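Local coordinates for protein translation initiation factor eIF2B subunit delta (Schizosaccharomyces pombe, PDB 5B04) that forms part of the eIF2B complex, which catalyses the exchange of GDP for GTP on the gamma subunit of translation initiation factor eIF2, at residues K169-V174 and T192-Q197; P143-L148 and A199-T204; A261-Q266 and V290-R295. One frame throughout, in Å; residues are numbered along the deposited sequence.

Interaction 1 of 3, residues K169-V174 and T192-Q197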
loop_
_atom_site.group_PDB
_atom_site.type_symbol
_atom_site.label_atom_id
_atom_site.label_comp_id
_atom_site.label_asym_id
_atom_site.label_seq_id
_atom_site.Cartn_x
_atom_site.Cartn_y
_atom_site.Cartn_z
ATOM N N LYS G 169 -9.448 -36.073 -23.616
ATOM C CA LYS G 169 -10.117 -37.333 -23.935
ATOM C C LYS G 169 -11.396 -37.105 -24.735
ATOM O O LYS G 169 -11.763 -37.921 -25.581
ATOM C CB LYS G 169 -10.431 -38.111 -22.654
ATOM C CG LYS G 169 -9.203 -38.629 -21.928
ATOM C CD LYS G 169 -9.537 -39.092 -20.519
ATOM C CE LYS G 169 -10.472 -40.288 -20.525
ATOM N NZ LYS G 169 -10.760 -40.765 -19.143
ATOM N N THR G 170 -12.068 -35.992 -24.462
ATOM C CA THR G 170 -13.258 -35.612 -25.213
ATOM C C THR G 170 -12.884 -35.237 -26.642
ATOM O O THR G 170 -13.559 -35.629 -27.594
ATOM C CB THR G 170 -13.998 -34.434 -24.547
ATOM O OG1 THR G 170 -14.531 -34.854 -23.285
ATOM C CG2 THR G 170 -15.136 -33.940 -25.429
ATOM N N PHE G 171 -11.795 -34.487 -26.786
ATOM C CA PHE G 171 -11.350 -34.030 -28.099
ATOM C C PHE G 171 -10.860 -35.177 -28.976
ATOM O O PHE G 171 -10.872 -35.072 -30.202
ATOM C CB PHE G 171 -10.254 -32.974 -27.954
ATOM C CG PHE G 171 -10.779 -31.594 -27.674
ATOM C CD1 PHE G 171 -12.132 -31.319 -27.787
ATOM C CD2 PHE G 171 -9.922 -30.571 -27.304
ATOM C CE1 PHE G 171 -12.621 -30.051 -27.532
ATOM C CE2 PHE G 171 -10.404 -29.301 -27.049
ATOM C CZ PHE G 171 -11.756 -29.041 -27.164
ATOM N N LYS G 172 -10.426 -36.268 -28.353
ATOM C CA LYS G 172 -10.072 -37.461 -29.112
ATOM C C LYS G 172 -11.331 -38.046 -29.730
ATOM O O LYS G 172 -11.353 -38.378 -30.913
ATOM C CB LYS G 172 -9.374 -38.501 -28.237
ATOM C CG LYS G 172 -8.265 -37.943 -27.370
ATOM C CD LYS G 172 -7.301 -39.030 -26.913
ATOM C CE LYS G 172 -7.979 -40.372 -26.728
ATOM N NZ LYS G 172 -7.014 -41.395 -26.241
ATOM N N ILE G 173 -12.377 -38.161 -28.916
ATOM C CA ILE G 173 -13.688 -38.590 -29.387
ATOM C C ILE G 173 -14.171 -37.664 -30.498
ATOM O O ILE G 173 -14.744 -38.113 -31.491
ATOM C CB ILE G 173 -14.727 -38.606 -28.243
ATOM C CG1 ILE G 173 -14.296 -39.572 -27.136
ATOM C CG2 ILE G 173 -16.105 -38.976 -28.770
ATOM C CD1 ILE G 173 -14.690 -41.014 -27.387
ATOM N N VAL G 174 -13.925 -36.369 -30.321
ATOM C CA VAL G 174 -14.268 -35.376 -31.329
ATOM C C VAL G 174 -13.568 -35.679 -32.647
ATOM O O VAL G 174 -14.214 -35.810 -33.683
ATOM C CB VAL G 174 -13.895 -33.952 -30.874
ATOM C CG1 VAL G 174 -14.018 -32.970 -32.031
ATOM C CG2 VAL G 174 -14.767 -33.524 -29.709
ATOM N N THR G 192 -10.668 -25.891 -37.352
ATOM C CA THR G 192 -11.851 -25.036 -37.325
ATOM C C THR G 192 -12.986 -25.712 -36.562
ATOM O O THR G 192 -13.670 -25.080 -35.756
ATOM C CB THR G 192 -12.325 -24.681 -38.747
ATOM O OG1 THR G 192 -11.330 -23.882 -39.398
ATOM C CG2 THR G 192 -13.634 -23.907 -38.702
ATOM N N HIS G 193 -13.174 -27.002 -36.823
ATOM C CA HIS G 193 -14.187 -27.789 -36.129
ATOM C C HIS G 193 -13.891 -27.834 -34.634
ATOM O O HIS G 193 -14.798 -27.738 -33.808
ATOM C CB HIS G 193 -14.251 -29.204 -36.704
ATOM C CG HIS G 193 -15.369 -30.033 -36.150
ATOM N ND1 HIS G 193 -15.154 -31.216 -35.477
ATOM C CD2 HIS G 193 -16.710 -29.850 -36.172
ATOM C CE1 HIS G 193 -16.316 -31.726 -35.107
ATOM N NE2 HIS G 193 -17.276 -30.916 -35.516
ATOM N N ILE G 194 -12.611 -27.976 -34.298
ATOM C CA ILE G 194 -12.166 -27.940 -32.911
ATOM C C ILE G 194 -12.498 -26.590 -32.280
ATOM O O ILE G 194 -13.005 -26.527 -31.160
ATOM C CB ILE G 194 -10.649 -28.210 -32.798
ATOM C CG1 ILE G 194 -10.355 -29.696 -33.012
ATOM C CG2 ILE G 194 -10.121 -27.773 -31.442
ATOM C CD1 ILE G 194 -10.951 -30.597 -31.952
ATOM N N ASN G 195 -12.224 -25.515 -33.015
ATOM C CA ASN G 195 -12.504 -24.162 -32.547
ATOM C C ASN G 195 -13.974 -23.946 -32.199
ATOM O O ASN G 195 -14.300 -23.160 -31.310
ATOM C CB ASN G 195 -12.071 -23.136 -33.598
ATOM C CG ASN G 195 -10.580 -22.861 -33.565
ATOM O OD1 ASN G 195 -9.829 -23.529 -32.855
ATOM N ND2 ASN G 195 -10.145 -21.873 -34.339
ATOM N N SER G 196 -14.857 -24.648 -32.902
ATOM C CA SER G 196 -16.288 -24.563 -32.633
ATOM C C SER G 196 -16.620 -25.163 -31.272
ATOM O O SER G 196 -17.387 -24.589 -30.500
ATOM C CB SER G 196 -17.087 -25.269 -33.729
ATOM O OG SER G 196 -16.995 -24.570 -34.958
ATOM N N GLN G 197 -16.033 -26.322 -30.987
ATOM C CA GLN G 197 -16.256 -27.004 -29.719
ATOM C C GLN G 197 -15.713 -26.173 -28.560
ATOM O O GLN G 197 -16.307 -26.124 -27.485
ATOM C CB GLN G 197 -15.602 -28.388 -29.728
ATOM C CG GLN G 197 -15.778 -29.157 -31.030
ATOM C CD GLN G 197 -17.234 -29.346 -31.415
ATOM O OE1 GLN G 197 -17.914 -30.234 -30.903
ATOM N NE2 GLN G 197 -17.717 -28.511 -32.328
#
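The Phe171 ring receives Ile194 over one of its faces, the methyl CD1 standing 4.4 Å from ring atom CD1. Gln197 reaches the same ring more obliquely, with its CB 4.1 Å from Phe171 CE1, and its amide plane is turned 55° from the ring. The second flat group, the imidazole of His193, has Gln197 NE2 above one face, offset toward the rim, while Val174 CG1 approaches it obliquely, 4.0 Å from ND1. Val174 is the central piece: its CG1, placed anti to the backbone N (chi1 169°), also meets Ile194 CD1 at 3.9 Å. The helix axes, 11.3 Å apart at an angle of 133°, ask for reach, which Phe171, Ile194 and Gln197 supply, while compact Val174 fits between Ile194, His193 and Gln197. Gln197, bent at chi2, offers CB and CG to the apolar seam and turns its amide elsewhere: OE1 accepts from His142 N, and NE2 donates to Asp140 O and weakly to His193 O. In the N-terminal helical part of the subunit, helix 160-177 is thus joined to helix 186-204 by dispersion forces and shape fit, and the one buried amide is satisfied by backbone groups.

Interaction 2 of 3, residues P143-L148 and A199-T204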
loop_
_atom_site.group_PDB
_atom_site.type_symbol
_atom_site.label_atom_id
_atom_site.label_comp_id
_atom_site.label_asym_id
_atom_site.label_seq_id
_atom_site.Cartn_x
_atom_site.Cartn_y
_atom_site.Cartn_z
ATOM N N PRO G 143 -21.691 -34.320 -29.136
ATOM C CA PRO G 143 -22.332 -34.770 -27.894
ATOM C C PRO G 143 -21.393 -34.791 -26.689
ATOM O O PRO G 143 -21.755 -34.285 -25.627
ATOM C CB PRO G 143 -22.792 -36.186 -28.241
ATOM C CG PRO G 143 -23.078 -36.123 -29.695
ATOM C CD PRO G 143 -22.060 -35.176 -30.280
ATOM N N ALA G 144 -20.207 -35.369 -26.855
ATOM C CA ALA G 144 -19.230 -35.448 -25.773
ATOM C C ALA G 144 -18.813 -34.058 -25.302
ATOM O O ALA G 144 -18.498 -33.859 -24.129
ATOM C CB ALA G 144 -18.013 -36.245 -26.214
ATOM N N VAL G 145 -18.812 -33.101 -26.225
ATOM C CA VAL G 145 -18.501 -31.716 -25.893
ATOM C C VAL G 145 -19.630 -31.103 -25.069
ATOM O O VAL G 145 -19.386 -30.348 -24.127
ATOM C CB VAL G 145 -18.265 -30.869 -27.161
ATOM C CG1 VAL G 145 -17.980 -29.420 -26.798
ATOM C CG2 VAL G 145 -17.126 -31.449 -27.976
ATOM N N ILE G 146 -20.864 -31.443 -25.428
ATOM C CA ILE G 146 -22.043 -30.926 -24.739
ATOM C C ILE G 146 -22.073 -31.343 -23.271
ATOM O O ILE G 146 -22.255 -30.509 -22.384
ATOM C CB ILE G 146 -23.344 -31.402 -25.414
ATOM C CG1 ILE G 146 -23.401 -30.926 -26.865
ATOM C CG2 ILE G 146 -24.558 -30.907 -24.644
ATOM C CD1 ILE G 146 -24.638 -31.382 -27.608
ATOM N N ARG G 147 -21.894 -32.638 -23.026
ATOM C CA ARG G 147 -21.916 -33.175 -21.670
ATOM C C ARG G 147 -20.782 -32.597 -20.833
ATOM O O ARG G 147 -20.926 -32.401 -19.625
ATOM C CB ARG G 147 -21.830 -34.701 -21.695
ATOM C CG ARG G 147 -22.784 -35.356 -22.680
ATOM C CD ARG G 147 -22.874 -36.856 -22.460
ATOM N NE ARG G 147 -23.840 -37.478 -23.360
ATOM C CZ ARG G 147 -24.786 -38.327 -22.971
ATOM N NH1 ARG G 147 -24.899 -38.657 -21.692
ATOM N NH2 ARG G 147 -25.622 -38.845 -23.862
ATOM N N LEU G 148 -19.655 -32.325 -21.482
ATOM C CA LEU G 148 -18.525 -31.696 -20.814
ATOM C C LEU G 148 -18.871 -30.257 -20.451
ATOM O O LEU G 148 -18.474 -29.759 -19.399
ATOM C CB LEU G 148 -17.278 -31.737 -21.698
ATOM C CG LEU G 148 -15.977 -31.264 -21.047
ATOM C CD1 LEU G 148 -15.537 -32.238 -19.964
ATOM C CD2 LEU G 148 -14.884 -31.082 -22.091
ATOM N N ALA G 199 -15.338 -22.820 -28.494
ATOM C CA ALA G 199 -16.154 -21.620 -28.332
ATOM C C ALA G 199 -17.392 -21.891 -27.482
ATOM O O ALA G 199 -17.816 -21.042 -26.698
ATOM C CB ALA G 199 -16.558 -21.070 -29.691
ATOM N N TYR G 200 -17.967 -23.078 -27.645
ATOM C CA TYR G 200 -19.119 -23.482 -26.851
ATOM C C TYR G 200 -18.718 -23.744 -25.403
ATOM O O TYR G 200 -19.420 -23.347 -24.474
ATOM C CB TYR G 200 -19.773 -24.729 -27.453
ATOM C CG TYR G 200 -20.698 -25.463 -26.506
ATOM C CD1 TYR G 200 -21.979 -24.991 -26.249
ATOM C CD2 TYR G 200 -20.293 -26.635 -25.879
ATOM C CE1 TYR G 200 -22.827 -25.661 -25.386
ATOM C CE2 TYR G 200 -21.134 -27.311 -25.016
ATOM C CZ TYR G 200 -22.399 -26.821 -24.773
ATOM O OH TYR G 200 -23.237 -27.494 -23.914
ATOM N N LEU G 201 -17.581 -24.408 -25.222
ATOM C CA LEU G 201 -17.102 -24.773 -23.893
ATOM C C LEU G 201 -16.725 -23.555 -23.055
ATOM O O LEU G 201 -16.961 -23.530 -21.847
ATOM C CB LEU G 201 -15.903 -25.717 -24.003
ATOM C CG LEU G 201 -16.219 -27.154 -24.417
ATOM C CD1 LEU G 201 -14.942 -27.958 -24.580
ATOM C CD2 LEU G 201 -17.139 -27.810 -23.400
ATOM N N VAL G 202 -16.142 -22.547 -23.696
ATOM C CA VAL G 202 -15.716 -21.348 -22.985
ATOM C C VAL G 202 -16.922 -20.485 -22.618
ATOM O O VAL G 202 -16.832 -19.604 -21.763
ATOM C CB VAL G 202 -14.710 -20.520 -23.820
ATOM C CG1 VAL G 202 -15.431 -19.715 -24.891
ATOM C CG2 VAL G 202 -13.890 -19.604 -22.920
ATOM N N SER G 203 -18.056 -20.751 -23.261
ATOM C CA SER G 203 -19.286 -20.021 -22.975
ATOM C C SER G 203 -20.020 -20.638 -21.790
ATOM O O SER G 203 -20.834 -19.980 -21.143
ATOM C CB SER G 203 -20.196 -19.991 -24.205
ATOM O OG SER G 203 -20.642 -21.292 -24.544
ATOM N N THR G 204 -19.731 -21.905 -21.512
ATOM C CA THR G 204 -20.292 -22.580 -20.347
ATOM C C THR G 204 -19.456 -22.252 -19.115
ATOM O O THR G 204 -19.986 -22.068 -18.019
ATOM C CB THR G 204 -20.352 -24.107 -20.538
ATOM O OG1 THR G 204 -19.024 -24.647 -20.545
ATOM C CG2 THR G 204 -21.050 -24.457 -21.845
#
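Two first torsions aim Val145 and Tyr200 at each other: Val145 carries CG1 anti to its own N (chi1 178°), and Tyr200 swings its ring the same way (chi1 163°), which brings Val145 CG1 to 3.7 Å from Tyr200 CD2. The two side chains slide past one another in opposite directions. Further out, the ring lays its edge against the backbone of helix 143-154, with Val145 O lying in the ring plane 3.6 Å from CE2; the slightly positive rim of an aromatic ring is a reasonable neighbour for a carbonyl oxygen. The phenol end continues across Ile146, whose CG2 is 3.7 Å from Tyr200 OH. One face of the ring is backed from its own segment by Thr204 CG2, and Thr204 OG1 donates to Leu201 O at 2.7 Å. Leu201 CG sits 3.7 Å from Val145 CG1, and its CD1 meets Leu148 CD2 at 4.0 Å, the two leucines crossing at about a right angle. The segments run nearly parallel, 12° apart, and Val145, Leu148 and Leu201 are of a size to fill the space between axes 9.8 Å apart, while flat Tyr200 reaches along the neighbouring backbone. In this N-terminal helical part of the subunit, helix 160-177 adjoins the same seam through Val174 on Val145 and Leu167 on Leu201, while Ile141 touches Tyr200 and the eIF2B gamma subunit packs against Ile146.

Interaction 3 of 3, residues A261-Q266 and V290-R295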
loop_
_atom_site.group_PDB
_atom_site.type_symbol
_atom_site.label_atom_id
_atom_site.label_comp_id
_atom_site.label_asym_id
_atom_site.label_seq_id
_atom_site.Cartn_x
_atom_site.Cartn_y
_atom_site.Cartn_z
ATOM N N ALA G 261 7.560 -34.225 -3.172
ATOM C CA ALA G 261 6.962 -33.508 -2.054
ATOM C C ALA G 261 6.915 -34.357 -0.786
ATOM O O ALA G 261 7.102 -33.846 0.318
ATOM C CB ALA G 261 5.565 -33.036 -2.421
ATOM N N THR G 262 6.664 -35.653 -0.953
ATOM C CA THR G 262 6.509 -36.565 0.178
ATOM C C THR G 262 7.778 -36.661 1.021
ATOM O O THR G 262 7.715 -36.744 2.247
ATOM C CB THR G 262 6.116 -37.979 -0.297
ATOM O OG1 THR G 262 4.932 -37.902 -1.100
ATOM C CG2 THR G 262 5.858 -38.896 0.890
ATOM N N GLU G 263 8.931 -36.638 0.362
ATOM C CA GLU G 263 10.202 -36.777 1.063
ATOM C C GLU G 263 10.569 -35.517 1.841
ATOM O O GLU G 263 11.541 -35.506 2.597
ATOM C CB GLU G 263 11.317 -37.137 0.080
ATOM C CG GLU G 263 11.139 -38.504 -0.564
ATOM C CD GLU G 263 11.050 -39.622 0.461
ATOM O OE1 GLU G 263 11.802 -39.583 1.458
ATOM O OE2 GLU G 263 10.222 -40.538 0.272
ATOM N N LYS G 264 9.790 -34.457 1.656
ATOM C CA LYS G 264 9.963 -33.243 2.444
ATOM C C LYS G 264 9.170 -33.337 3.741
ATOM O O LYS G 264 9.363 -32.540 4.658
ATOM C CB LYS G 264 9.541 -32.010 1.643
ATOM C CG LYS G 264 10.653 -31.438 0.784
ATOM C CD LYS G 264 11.876 -31.129 1.633
ATOM C CE LYS G 264 13.011 -30.568 0.798
ATOM N NZ LYS G 264 14.166 -30.159 1.646
ATOM N N ILE G 265 8.281 -34.323 3.811
ATOM C CA ILE G 265 7.495 -34.566 5.014
ATOM C C ILE G 265 8.314 -35.331 6.049
ATOM O O ILE G 265 8.932 -36.350 5.738
ATOM C CB ILE G 265 6.208 -35.353 4.699
ATOM C CG1 ILE G 265 5.345 -34.580 3.700
ATOM C CG2 ILE G 265 5.428 -35.642 5.972
ATOM C CD1 ILE G 265 4.082 -35.306 3.296
ATOM N N GLN G 266 8.317 -34.829 7.278
ATOM C CA GLN G 266 9.069 -35.446 8.363
ATOM C C GLN G 266 8.120 -35.949 9.445
ATOM O O GLN G 266 6.979 -35.499 9.532
ATOM C CB GLN G 266 10.072 -34.449 8.943
ATOM C CG GLN G 266 10.974 -33.820 7.890
ATOM C CD GLN G 266 11.298 -32.369 8.187
ATOM O OE1 GLN G 266 11.256 -31.934 9.339
ATOM N NE2 GLN G 266 11.616 -31.609 7.144
ATOM N N VAL G 290 3.490 -44.785 2.869
ATOM C CA VAL G 290 4.901 -45.111 3.057
ATOM C C VAL G 290 5.236 -45.100 4.553
ATOM O O VAL G 290 6.373 -45.345 4.959
ATOM C CB VAL G 290 5.818 -44.131 2.286
ATOM C CG1 VAL G 290 7.233 -44.680 2.166
ATOM C CG2 VAL G 290 5.262 -43.881 0.900
ATOM N N GLY G 291 4.229 -44.821 5.374
ATOM C CA GLY G 291 4.380 -44.897 6.815
ATOM C C GLY G 291 5.024 -43.679 7.447
ATOM O O GLY G 291 5.954 -43.802 8.245
ATOM N N LYS G 292 4.528 -42.498 7.091
ATOM C CA LYS G 292 4.983 -41.261 7.711
ATOM C C LYS G 292 4.008 -40.843 8.806
ATOM O O LYS G 292 2.794 -40.863 8.603
ATOM C CB LYS G 292 5.124 -40.149 6.671
ATOM C CG LYS G 292 6.162 -40.425 5.591
ATOM C CD LYS G 292 7.313 -39.436 5.662
ATOM C CE LYS G 292 8.220 -39.554 4.448
ATOM N NZ LYS G 292 9.330 -38.564 4.492
ATOM N N LYS G 293 4.539 -40.475 9.967
ATOM C CA LYS G 293 3.700 -40.040 11.078
ATOM C C LYS G 293 3.454 -38.536 11.033
ATOM O O LYS G 293 4.351 -37.738 11.301
ATOM C CB LYS G 293 4.325 -40.427 12.419
ATOM C CG LYS G 293 5.307 -41.585 12.355
ATOM C CD LYS G 293 6.152 -41.638 13.615
ATOM C CE LYS G 293 5.277 -41.528 14.855
ATOM N NZ LYS G 293 5.995 -41.934 16.091
ATOM N N PHE G 294 2.224 -38.162 10.701
ATOM C CA PHE G 294 1.854 -36.759 10.581
ATOM C C PHE G 294 0.348 -36.604 10.716
ATOM O O PHE G 294 -0.392 -37.586 10.659
ATOM C CB PHE G 294 2.322 -36.194 9.237
ATOM C CG PHE G 294 1.628 -36.806 8.052
ATOM C CD1 PHE G 294 2.058 -38.014 7.532
ATOM C CD2 PHE G 294 0.545 -36.177 7.462
ATOM C CE1 PHE G 294 1.422 -38.583 6.447
ATOM C CE2 PHE G 294 -0.095 -36.741 6.375
ATOM C CZ PHE G 294 0.345 -37.945 5.867
ATOM N N ARG G 295 -0.106 -35.370 10.900
ATOM C CA ARG G 295 -1.532 -35.084 10.869
ATOM C C ARG G 295 -1.802 -33.906 9.941
ATOM O O ARG G 295 -0.932 -33.062 9.722
ATOM C CB ARG G 295 -2.072 -34.807 12.275
ATOM C CG ARG G 295 -1.426 -33.644 13.005
ATOM C CD ARG G 295 -2.022 -33.501 14.398
ATOM N NE ARG G 295 -1.358 -32.475 15.193
ATOM C CZ ARG G 295 -1.858 -31.264 15.419
ATOM N NH1 ARG G 295 -3.034 -30.925 14.905
ATOM N NH2 ARG G 295 -1.184 -30.393 16.157
#
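Hydrogen bonds from Lys292 to two backbone carbonyls dominate this contact. Its CG lies beside the backbone N (chi1 -63°), and the chain bends at chi2 before running extended to NZ. The ammonium gives Ile265 O a bond of 2.6 Å from NZ, in the carbonyl plane with a C=O...N angle of 156°, and Thr262 O a weak one of 3.3 Å. The type I turn from Thr262 to Ile265, near the C-terminal end of helix 231-262, where a positive charge is probably welcome, is closed by its own bond from Ile265 N to Thr262 O; the ammonium adds a second tie. Electrostatic attraction adds a little: Glu263 OE1 lies 4.0 Å from Lys292 NZ, too far for a salt bridge. A methionine in place of Lys292 would probably leave Ile265 O without its ammonium donor and Glu263 without that positive charge. Apolar packing has Ile265 CG2 meeting Lys292 CD at 4.2 Å and Phe294 CD1 at 4.4 Å; a lysine's methylenes can pass the isoleucine before its charge is used. Just before Lys292, Gly291 ends helix 278-289 in a Schellman motif, its positive phi one that glycine adopts easily. That helix is the crossover of a beta-alpha-beta unit of the Rossmann-like sheet: Phe294 and Ile265 pack on its Ala287 and on Ile271 of strand 269-274, and Ile265 also touches Phe340 of strand 338-342.

Interactions 1 and 2 belong to one buried helical core. Both use helix 186-204, against helix 160-177 and helix 143-154 respectively, and they touch where Val174 and Gln197 meet Val145. Apolar side chains carry both, although the axes are strongly inclined in interaction 1 and almost aligned in interaction 2. Interaction 3 stands apart, its centre about 40 Å from either of the others, across the chain's centre. Partly exposed, it ties the end of helix 231-262 and the turn after it to the chain entering strand 294-300, at the N-terminal ends of inner strands of the Rossmann-like sheet, and there a charged lysine bonding to carbonyls takes over much of the work of methyl groups and rings.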